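Local coordinates for serpin-12 (Manduca sexta, PDB 6CJ7), which is a serine protease inhibitor of the serpin family that controls the prophenoloxidase activation system in the larval hemolymph of this moth, at residues 189-193 with 355-359; 198-202 with 379-383; 14-18 with 368-372; 219-223 with 235-240. All blocks are in the same frame, centred on the assembly; numbering follows the deposited sequence.

Contact 1: 189-193 with 355-359; sequences RNFTL and ANKPF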
loop_
_atom_site.group_PDB
_atom_site.type_symbol
_atom_site.label_atom_id
_atom_site.label_comp_id
_atom_site.label_asym_id
_atom_site.label_seq_id
_atom_site.Cartn_x
_atom_site.Cartn_y
_atom_site.Cartn_z
ATOM N N ARG A 189 26.960 -4.759 7.531
ATOM C CA ARG A 189 27.525 -3.436 7.756
ATOM C C ARG A 189 26.609 -2.707 8.725
ATOM O O ARG A 189 25.468 -3.113 8.932
ATOM C CB ARG A 189 27.647 -2.640 6.442
ATOM C CG ARG A 189 28.273 -3.401 5.292
ATOM C CD ARG A 189 28.361 -2.529 4.048
ATOM N NE ARG A 189 28.898 -3.251 2.898
ATOM C CZ ARG A 189 30.179 -3.224 2.544
ATOM N NH1 ARG A 189 31.043 -2.508 3.255
ATOM N NH2 ARG A 189 30.593 -3.914 1.484
ATOM N N ASN A 190 27.094 -1.617 9.309
ATOM C CA ASN A 190 26.244 -0.876 10.228
ATOM C C ASN A 190 25.243 0.010 9.493
ATOM O O ASN A 190 25.561 0.657 8.492
ATOM C CB ASN A 190 27.078 -0.039 11.187
ATOM C CG ASN A 190 27.428 -0.805 12.449
ATOM O OD1 ASN A 190 26.655 -1.642 12.918
ATOM N ND2 ASN A 190 28.599 -0.541 12.989
ATOM N N PHE A 191 24.016 0.001 9.995
ATOM C CA PHE A 191 22.965 0.927 9.611
ATOM C C PHE A 191 22.788 1.889 10.782
ATOM O O PHE A 191 22.730 1.449 11.934
ATOM C CB PHE A 191 21.675 0.155 9.331
ATOM C CG PHE A 191 20.526 1.006 8.874
ATOM C CD1 PHE A 191 19.764 1.724 9.778
ATOM C CD2 PHE A 191 20.189 1.057 7.532
ATOM C CE1 PHE A 191 18.685 2.493 9.342
ATOM C CE2 PHE A 191 19.132 1.824 7.093
ATOM C CZ PHE A 191 18.366 2.543 7.997
ATOM N N THR A 192 22.738 3.192 10.502
ATOM C CA THR A 192 22.629 4.200 11.554
ATOM C C THR A 192 21.193 4.693 11.607
ATOM O O THR A 192 20.701 5.286 10.641
ATOM C CB THR A 192 23.576 5.379 11.329
ATOM O OG1 THR A 192 24.925 4.902 11.234
ATOM C CG2 THR A 192 23.476 6.370 12.501
ATOM N N LEU A 193 20.530 4.447 12.729
ATOM C CA LEU A 193 19.163 4.902 12.899
ATOM C C LEU A 193 19.140 6.401 13.170
ATOM O O LEU A 193 20.141 7.002 13.568
ATOM C CB LEU A 193 18.487 4.153 14.047
ATOM C CG LEU A 193 18.064 2.692 13.862
ATOM C CD1 LEU A 193 19.253 1.755 13.891
ATOM C CD2 LEU A 193 17.067 2.319 14.951
ATOM N N ALA A 355 22.377 2.981 1.224
ATOM C CA ALA A 355 21.199 3.215 2.059
ATOM C C ALA A 355 21.418 2.659 3.466
ATOM O O ALA A 355 20.745 1.725 3.904
ATOM C CB ALA A 355 19.966 2.604 1.402
ATOM N N ASN A 356 22.393 3.250 4.163
ATOM C CA ASN A 356 22.783 2.848 5.512
ATOM C C ASN A 356 22.242 3.807 6.567
ATOM O O ASN A 356 22.821 3.942 7.654
ATOM C CB ASN A 356 24.302 2.719 5.616
ATOM C CG ASN A 356 25.029 4.036 5.382
ATOM O OD1 ASN A 356 24.420 5.063 5.086
ATOM N ND2 ASN A 356 26.348 4.007 5.519
ATOM N N LYS A 357 21.160 4.488 6.225
ATOM C CA LYS A 357 20.459 5.428 7.082
ATOM C C LYS A 357 19.023 5.440 6.592
ATOM O O LYS A 357 18.726 4.889 5.523
ATOM C CB LYS A 357 21.089 6.823 7.014
ATOM C CG LYS A 357 21.033 7.471 5.651
ATOM C CD LYS A 357 21.713 8.831 5.684
ATOM C CE LYS A 357 21.752 9.462 4.306
ATOM N NZ LYS A 357 22.099 10.910 4.375
ATOM N N PRO A 358 18.098 6.026 7.356
ATOM C CA PRO A 358 16.682 5.956 6.965
ATOM C C PRO A 358 16.405 6.463 5.547
ATOM O O PRO A 358 16.985 7.452 5.086
ATOM C CB PRO A 358 15.993 6.832 8.022
ATOM C CG PRO A 358 16.801 6.625 9.206
ATOM C CD PRO A 358 18.252 6.554 8.726
ATOM N N PHE A 359 15.491 5.777 4.867
ATOM C CA PHE A 359 15.218 6.036 3.459
ATOM C C PHE A 359 13.772 5.693 3.151
ATOM O O PHE A 359 13.074 5.077 3.960
ATOM C CB PHE A 359 16.171 5.247 2.538
ATOM C CG PHE A 359 16.042 3.748 2.663
ATOM C CD1 PHE A 359 16.816 3.053 3.586
ATOM C CD2 PHE A 359 15.203 3.035 1.828
ATOM C CE1 PHE A 359 16.720 1.673 3.697
ATOM C CE2 PHE A 359 15.090 1.659 1.934
ATOM C CZ PHE A 359 15.852 0.974 2.866
HETATM O O HOH W 1 27.213 1.045 6.197
HETATM O O HOH W 2 25.397 4.329 8.815
#
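F191 and T192, on the edge strand 187-192, meet N356 and K357 backbone to backbone, with the CA atoms of F191 and N356 4.5 Å apart. In the serpin fold this strand belongs to sheet C, and 355-359 is the link from strand 351-354 of that sheet to strand 359-365 of sheet B. One straight hydrogen bond joins the two segments. T192 N gives it to N356 O over 2.9 Å, with 176° at the hydrogen. The donor stands above the carbonyl plane. K357 CA adds a C-H contact to T192 O at 3.6 Å.

The side chain of F191 carries the apolar part. Its CG is anti to the backbone N (chi1 -178°), which carries the ring over the link. One face lies on the backbone of N356 and K357. The far end of the ring reaches furthest in, with CZ 3.3 Å from K357 C. At the ring edge, CE2 is 3.6 Å from A355 O, a buried oxygen that has no polar partner, and meets the rim of F359. P380 also packs on F191. With an alanine at F191 the link would probably lose the flat surface it rests on, and the edge of F359 would lose its neighbour.

P358 CD lies 3.4 Å from T192 O. The extended chain of K357 leaves the contact, and its NZ is hydrogen-bonded to P239 O. A water donates to N190 O and accepts from N356 ND2 at 3.2 Å, so the N356 amide is tied to the strand indirectly.

Contact 2: 198-202 with 379-383; sequences KKVAS and DPTLE
K199 and D379 form the ionic part of this contact. It sets the start of strand 198-215, in sheet C of the serpin fold, against the turn that follows strand 370-377. K199 NZ is 2.7 Å from D379 OD2 and makes a salt bridge with a hydrogen bond in it. The ammonium group uses the syn lone pair of OD2, on the side of the other oxygen. The lysine chain is extended beyond CG and crosses the aspartate side chain at about a right angle.

The other hydrogen bonds centre on D379 OD1. It takes one from T381 OG1 at 2.6 Å and one from T381 N at 3.0 Å. Both donors come from the same face of the carboxylate. The bond from the backbone N makes an Asx turn, within a type I turn from D379 to L382. T381 OG1 lies between its own backbone N and carbonyl carbon (chi1 70°), which turns it back to OD1. K199 NZ also gives this hydroxyl a weak bond at 3.5 Å.

The van der Waals contacts lie further along the strand. A201 CB meets P380 CG at 4.1 Å. T381 CG2 presses on V200 O at 3.3 Å. P380 also packs on P273 and F275, so the turn is wedged against strand 265-282.

Each carboxylate oxygen therefore has its own task. OD1 shapes the turn and OD2 holds the strand. Two donors on OD1 and an ammonium on OD2 are likely to favour the ionised form of D379 and to fix the rotation of its carboxylate.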
loop_
_atom_site.group_PDB
_atom_site.type_symbol
_atom_site.label_atom_id
_atom_site.label_comp_id
_atom_site.label_asym_id
_atom_site.label_seq_id
_atom_site.Cartn_x
_atom_site.Cartn_y
_atom_site.Cartn_z
ATOM N N LYS A 198 23.493 2.460 16.248
ATOM C CA LYS A 198 24.016 1.623 15.172
ATOM C C LYS A 198 23.476 0.203 15.298
ATOM O O LYS A 198 23.448 -0.360 16.399
ATOM C CB LYS A 198 25.551 1.571 15.199
ATOM C CG LYS A 198 26.289 2.876 14.927
ATOM C CD LYS A 198 27.786 2.746 15.276
ATOM C CE LYS A 198 28.642 2.362 14.053
ATOM N NZ LYS A 198 30.078 1.975 14.357
ATOM N N LYS A 199 23.073 -0.380 14.169
ATOM C CA LYS A 199 22.584 -1.756 14.107
ATOM C C LYS A 199 23.135 -2.457 12.873
ATOM O O LYS A 199 23.107 -1.895 11.770
ATOM C CB LYS A 199 21.053 -1.818 14.045
ATOM C CG LYS A 199 20.325 -1.657 15.365
ATOM C CD LYS A 199 18.924 -2.275 15.241
ATOM C CE LYS A 199 18.048 -2.002 16.448
ATOM N NZ LYS A 199 16.668 -2.521 16.230
ATOM N N VAL A 200 23.570 -3.707 13.054
ATOM C CA VAL A 200 24.026 -4.524 11.930
ATOM C C VAL A 200 22.855 -4.862 11.024
ATOM O O VAL A 200 21.789 -5.272 11.501
ATOM C CB VAL A 200 24.696 -5.799 12.458
ATOM C CG1 VAL A 200 24.843 -6.835 11.350
ATOM C CG2 VAL A 200 26.033 -5.452 13.060
ATOM N N ALA A 201 23.049 -4.691 9.715
ATOM C CA ALA A 201 22.064 -5.088 8.719
ATOM C C ALA A 201 22.775 -5.764 7.551
ATOM O O ALA A 201 23.994 -5.634 7.366
ATOM C CB ALA A 201 21.234 -3.891 8.215
ATOM N N SER A 202 21.997 -6.509 6.769
ATOM C CA SER A 202 22.502 -7.230 5.600
ATOM C C SER A 202 22.321 -6.376 4.352
ATOM O O SER A 202 21.204 -6.215 3.851
ATOM C CB SER A 202 21.782 -8.568 5.446
ATOM O OG SER A 202 22.132 -9.447 6.497
ATOM N N ASP A 379 14.408 1.315 10.188
ATOM C CA ASP A 379 15.205 0.252 10.798
ATOM C C ASP A 379 14.944 -1.025 10.013
ATOM O O ASP A 379 13.933 -1.696 10.244
ATOM C CB ASP A 379 14.830 0.068 12.276
ATOM C CG ASP A 379 15.709 -0.947 12.995
ATOM O OD1 ASP A 379 16.452 -1.692 12.318
ATOM O OD2 ASP A 379 15.650 -1.007 14.249
ATOM N N PRO A 380 15.825 -1.395 9.080
ATOM C CA PRO A 380 15.561 -2.576 8.249
ATOM C C PRO A 380 15.671 -3.901 8.990
ATOM O O PRO A 380 15.365 -4.937 8.388
ATOM C CB PRO A 380 16.632 -2.468 7.152
ATOM C CG PRO A 380 17.773 -1.771 7.841
ATOM C CD PRO A 380 17.107 -0.751 8.745
ATOM N N THR A 381 16.110 -3.908 10.254
ATOM C CA THR A 381 16.235 -5.149 11.010
ATOM C C THR A 381 14.928 -5.571 11.660
ATOM O O THR A 381 14.855 -6.674 12.212
ATOM C CB THR A 381 17.314 -5.023 12.093
ATOM O OG1 THR A 381 16.872 -4.135 13.137
ATOM C CG2 THR A 381 18.606 -4.491 11.498
ATOM N N LEU A 382 13.906 -4.723 11.616
ATOM C CA LEU A 382 12.629 -4.990 12.254
ATOM C C LEU A 382 11.581 -5.249 11.188
ATOM O O LEU A 382 11.500 -4.519 10.193
ATOM C CB LEU A 382 12.200 -3.814 13.138
ATOM C CG LEU A 382 13.149 -3.554 14.311
ATOM C CD1 LEU A 382 12.747 -2.314 15.087
ATOM C CD2 LEU A 382 13.210 -4.762 15.223
ATOM N N GLU A 383 10.781 -6.288 11.401
ATOM C CA GLU A 383 9.793 -6.693 10.413
ATOM C C GLU A 383 8.445 -5.999 10.569
ATOM O O GLU A 383 7.601 -6.136 9.681
ATOM C CB GLU A 383 9.587 -8.211 10.476
ATOM C CG GLU A 383 10.876 -8.995 10.330
ATOM C CD GLU A 383 10.654 -10.384 9.775
ATOM O OE1 GLU A 383 9.591 -10.979 10.057
ATOM O OE2 GLU A 383 11.544 -10.879 9.049
#

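Contact 3: 14-18 with 368-372; sequences GPAST and SSIPL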
loop_
_atom_site.group_PDB
_atom_site.type_symbol
_atom_site.label_atom_id
_atom_site.label_comp_id
_atom_site.label_asym_id
_atom_site.label_seq_id
_atom_site.Cartn_x
_atom_site.Cartn_y
_atom_site.Cartn_z
ATOM N N GLY A 14 -2.737 7.919 -14.107
ATOM C CA GLY A 14 -1.464 8.442 -13.681
ATOM C C GLY A 14 -1.373 8.226 -12.193
ATOM O O GLY A 14 -2.159 7.464 -11.618
ATOM N N PRO A 15 -0.439 8.897 -11.517
ATOM C CA PRO A 15 -0.418 8.796 -10.054
ATOM C C PRO A 15 -1.570 9.523 -9.366
ATOM O O PRO A 15 -1.781 9.287 -8.169
ATOM C CB PRO A 15 0.941 9.399 -9.680
ATOM C CG PRO A 15 1.236 10.342 -10.767
ATOM C CD PRO A 15 0.650 9.746 -12.025
ATOM N N ALA A 16 -2.337 10.366 -10.074
ATOM C CA ALA A 16 -3.438 11.082 -9.428
ATOM C C ALA A 16 -4.504 10.138 -8.892
ATOM O O ALA A 16 -5.206 10.478 -7.929
ATOM C CB ALA A 16 -4.082 12.073 -10.400
ATOM N N SER A 17 -4.651 8.954 -9.493
ATOM C CA SER A 17 -5.736 8.065 -9.090
ATOM C C SER A 17 -5.597 7.609 -7.643
ATOM O O SER A 17 -6.607 7.350 -6.984
ATOM C CB SER A 17 -5.805 6.851 -10.013
ATOM O OG SER A 17 -4.610 6.098 -9.951
ATOM N N THR A 18 -4.367 7.473 -7.137
ATOM C CA THR A 18 -4.165 7.038 -5.761
ATOM C C THR A 18 -3.770 8.185 -4.834
ATOM O O THR A 18 -3.243 7.936 -3.739
ATOM C CB THR A 18 -3.122 5.914 -5.693
ATOM O OG1 THR A 18 -1.894 6.338 -6.294
ATOM C CG2 THR A 18 -3.629 4.661 -6.407
ATOM N N SER A 368 0.725 1.151 -14.953
ATOM C CA SER A 368 -0.370 2.019 -14.531
ATOM C C SER A 368 0.100 3.315 -13.879
ATOM O O SER A 368 -0.729 4.199 -13.632
ATOM C CB SER A 368 -1.300 1.263 -13.574
ATOM O OG SER A 368 -2.050 0.288 -14.286
ATOM N N SER A 369 1.401 3.444 -13.600
ATOM C CA SER A 369 1.997 4.670 -13.064
ATOM C C SER A 369 1.367 5.069 -11.735
ATOM O O SER A 369 0.936 6.209 -11.550
ATOM C CB SER A 369 1.895 5.820 -14.065
ATOM O OG SER A 369 2.610 5.516 -15.250
ATOM N N ILE A 370 1.341 4.121 -10.801
ATOM C CA ILE A 370 0.810 4.371 -9.455
ATOM C C ILE A 370 1.722 3.727 -8.424
ATOM O O ILE A 370 2.411 2.733 -8.689
ATOM C CB ILE A 370 -0.623 3.826 -9.284
ATOM C CG1 ILE A 370 -0.691 2.334 -9.600
ATOM C CG2 ILE A 370 -1.624 4.604 -10.126
ATOM C CD1 ILE A 370 -1.941 1.680 -9.033
ATOM N N PRO A 371 1.758 4.303 -7.218
ATOM C CA PRO A 371 2.503 3.695 -6.104
ATOM C C PRO A 371 1.673 2.620 -5.418
ATOM O O PRO A 371 0.674 2.909 -4.748
ATOM C CB PRO A 371 2.774 4.890 -5.180
ATOM C CG PRO A 371 1.583 5.793 -5.416
ATOM C CD PRO A 371 1.260 5.650 -6.887
ATOM N N LEU A 372 2.090 1.371 -5.583
ATOM C CA LEU A 372 1.422 0.243 -4.950
ATOM C C LEU A 372 1.806 0.092 -3.489
ATOM O O LEU A 372 1.036 -0.485 -2.725
ATOM C CB LEU A 372 1.763 -1.062 -5.670
ATOM C CG LEU A 372 1.286 -1.139 -7.122
ATOM C CD1 LEU A 372 1.746 -2.448 -7.753
ATOM C CD2 LEU A 372 -0.228 -1.036 -7.164
#
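I370 presses its CG2 methyl between G14 and S17, just before helix 19-31. Its side chain can be followed outward. CB is 4.1 Å from T18 OG1. There the chain branches. CG2, turned anti to the carbonyl carbon, is the branch that touches 14-18. It ends 3.3 Å from G14 O and also 3.3 Å from S17 OG. CG1 sits between the backbone N and the carbonyl carbon (chi1 56°), and neither it nor CD1 at the tip makes a close contact with 14-18. The residue also packs on F41 of helix 40-51 and V80 of helix 70-85.

The two oxygens at CG2 are themselves joined. S17 OG donates to G14 O over 3.3 Å, nearly along the C=O axis. This bond ties the hydroxyl of S17, in the short 3-10 segment, back to G14. If S17 were an alanine, G14 O would probably lose this donor, and residues 14-17 would be less firmly held over the I370 methyl.

S369 and I370 form a G1 bulge opposite D365, where strand 359-365 turns back into strand 370-377. This is the hairpin of serpin sheet B, and residues 14-18 lie across its end. S369 O comes 3.1 Å from G14 C. It is also close to P15 N, which has no hydrogen to give. T18 and P371 pass alongside one another, pointing opposite ways, with T18 OG1 3.3 Å from P371 CD. The P371 ring also touches I362, W364 and M254.

Contact 4: 219-223 with 235-240; sequences MAKVV and IVVLPL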
loop_
_atom_site.group_PDB
_atom_site.type_symbol
_atom_site.label_atom_id
_atom_site.label_comp_id
_atom_site.label_asym_id
_atom_site.label_seq_id
_atom_site.Cartn_x
_atom_site.Cartn_y
_atom_site.Cartn_z
ATOM N N MET A 219 16.279 17.259 -2.147
ATOM C CA MET A 219 17.562 17.070 -1.469
ATOM C C MET A 219 17.821 15.588 -1.188
ATOM O O MET A 219 18.038 15.168 -0.047
ATOM C CB MET A 219 17.633 17.883 -0.173
ATOM C CG MET A 219 17.364 19.371 -0.333
ATOM S SD MET A 219 18.062 20.327 1.036
ATOM C CE MET A 219 16.704 20.318 2.216
ATOM N N ALA A 220 17.805 14.792 -2.259
ATOM C CA ALA A 220 17.831 13.347 -2.087
ATOM C C ALA A 220 18.387 12.676 -3.335
ATOM O O ALA A 220 18.253 13.190 -4.446
ATOM C CB ALA A 220 16.435 12.803 -1.780
ATOM N N LYS A 221 19.005 11.518 -3.129
ATOM C CA LYS A 221 19.413 10.654 -4.223
ATOM C C LYS A 221 18.289 9.678 -4.536
ATOM O O LYS A 221 17.530 9.277 -3.653
ATOM C CB LYS A 221 20.678 9.871 -3.870
ATOM C CG LYS A 221 21.930 10.689 -3.730
ATOM C CD LYS A 221 23.048 9.793 -3.218
ATOM C CE LYS A 221 24.353 10.553 -3.063
ATOM N NZ LYS A 221 25.477 9.632 -2.747
ATOM N N VAL A 222 18.196 9.283 -5.807
ATOM C CA VAL A 222 17.144 8.403 -6.301
ATOM C C VAL A 222 17.783 7.297 -7.132
ATOM O O VAL A 222 18.627 7.579 -7.985
ATOM C CB VAL A 222 16.122 9.173 -7.161
ATOM C CG1 VAL A 222 15.062 8.223 -7.734
ATOM C CG2 VAL A 222 15.473 10.292 -6.354
ATOM N N VAL A 223 17.367 6.048 -6.908
ATOM C CA VAL A 223 17.676 4.956 -7.832
ATOM C C VAL A 223 16.393 4.176 -8.113
ATOM O O VAL A 223 15.544 4.017 -7.229
ATOM C CB VAL A 223 18.806 4.040 -7.294
ATOM C CG1 VAL A 223 18.353 3.189 -6.123
ATOM C CG2 VAL A 223 19.368 3.167 -8.419
ATOM N N ILE A 235 11.533 2.138 -6.242
ATOM C CA ILE A 235 12.121 3.464 -6.308
ATOM C C ILE A 235 12.595 3.789 -4.903
ATOM O O ILE A 235 11.799 3.813 -3.958
ATOM C CB ILE A 235 11.111 4.493 -6.834
ATOM C CG1 ILE A 235 10.645 4.075 -8.234
ATOM C CG2 ILE A 235 11.739 5.894 -6.863
ATOM C CD1 ILE A 235 9.475 4.884 -8.760
ATOM N N VAL A 236 13.900 3.967 -4.742
ATOM C CA VAL A 236 14.505 4.182 -3.433
ATOM C C VAL A 236 15.030 5.605 -3.388
ATOM O O VAL A 236 15.751 6.042 -4.296
ATOM C CB VAL A 236 15.624 3.165 -3.152
ATOM C CG1 VAL A 236 16.190 3.374 -1.747
ATOM C CG2 VAL A 236 15.103 1.747 -3.336
ATOM N N VAL A 237 14.653 6.336 -2.340
ATOM C CA VAL A 237 14.940 7.757 -2.242
ATOM C C VAL A 237 15.644 7.981 -0.915
ATOM O O VAL A 237 15.110 7.628 0.146
ATOM C CB VAL A 237 13.657 8.601 -2.348
ATOM C CG1 VAL A 237 14.010 10.059 -2.530
ATOM C CG2 VAL A 237 12.793 8.115 -3.513
ATOM N N LEU A 238 16.843 8.551 -0.977
ATOM C CA LEU A 238 17.740 8.620 0.162
ATOM C C LEU A 238 18.054 10.083 0.462
ATOM O O LEU A 238 18.638 10.768 -0.392
ATOM C CB LEU A 238 19.016 7.847 -0.146
ATOM C CG LEU A 238 20.114 7.710 0.894
ATOM C CD1 LEU A 238 19.645 6.931 2.096
ATOM C CD2 LEU A 238 21.329 7.030 0.258
ATOM N N PRO A 239 17.706 10.610 1.640
ATOM C CA PRO A 239 17.995 12.013 1.932
ATOM C C PRO A 239 19.489 12.258 1.952
ATOM O O PRO A 239 20.282 11.411 2.361
ATOM C CB PRO A 239 17.377 12.225 3.322
ATOM C CG PRO A 239 16.522 11.065 3.573
ATOM C CD PRO A 239 17.055 9.912 2.766
ATOM N N LEU A 240 19.873 13.438 1.482
ATOM C CA LEU A 240 21.249 13.857 1.637
ATOM C C LEU A 240 21.517 14.233 3.095
ATOM O O LEU A 240 20.598 14.380 3.907
ATOM C CB LEU A 240 21.568 15.034 0.708
ATOM C CG LEU A 240 21.181 14.800 -0.754
ATOM C CD1 LEU A 240 21.375 16.068 -1.572
ATOM C CD2 LEU A 240 21.970 13.642 -1.344
#
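V222 and V237 lie side by side at the apolar centre, with V222 CG2 4.1 Å from V237 CG1. On the same face of the sheet, V237 CG1 also meets A220 CB at 3.7 Å. V222 CG1 rests on I235 CG2 at 4.2 Å. Both branches of V222 are thus used, one for each of two neighbours on the partner strand. L248 of helix 245-251 covers A220 and V237, and F260 of helix 254-260 covers V222 and I235.

V223, V236, K221 and L238 point to the other face. V223 CG1 lies 4.0 Å from V236 CB, and F353 packs on V236 and L238. The L240 side chain crosses that of K221 at about a right angle, with L240 CD2 3.8 Å from K221 CG.

The backbones carry the polar part. K221 with L238 and V223 with V236 are hydrogen-bonded pairs, each with two N-H...O bonds. The bond from V236 N to V223 O is 3.0 Å long and runs at 175° at the hydrogen. Further out, M219 and A220 form a G1 bulge against strand 198-215. L240 N also donates to M219 O over 2.9 Å. The extended chain of K221 carries its NZ away to Y352 O, on strand 351-354.

The strand segments run antiparallel, at 162° to each other. Together they make the hairpin of strands 220-226 and 232-239, which belongs to sheet B in the core of the serpin fold.

Contacts 1 and 2 are neighbours, with centres about 8 Å apart. Strands 187-192 and 198-215 pair antiparallel there. The centres of contacts 1 and 4 are about 13 Å apart, and the loop 355-359 touches the end of strand 232-239. Contact 3 is remote, centre to centre about 20 Å from contact 4 and about 30 Å from contact 2. Along the chain, contacts 1 and 2 alternate their segments. Contact 3 joins the N-terminal end to 368-372, and the hairpin of contact 4 falls within the span of each other contact. In contacts 1 to 3, segments from 355-383 meet earlier parts of the chain; contact 4 is local. The unmodelled 332-346, probably much of the reactive-centre loop, precede 355-383.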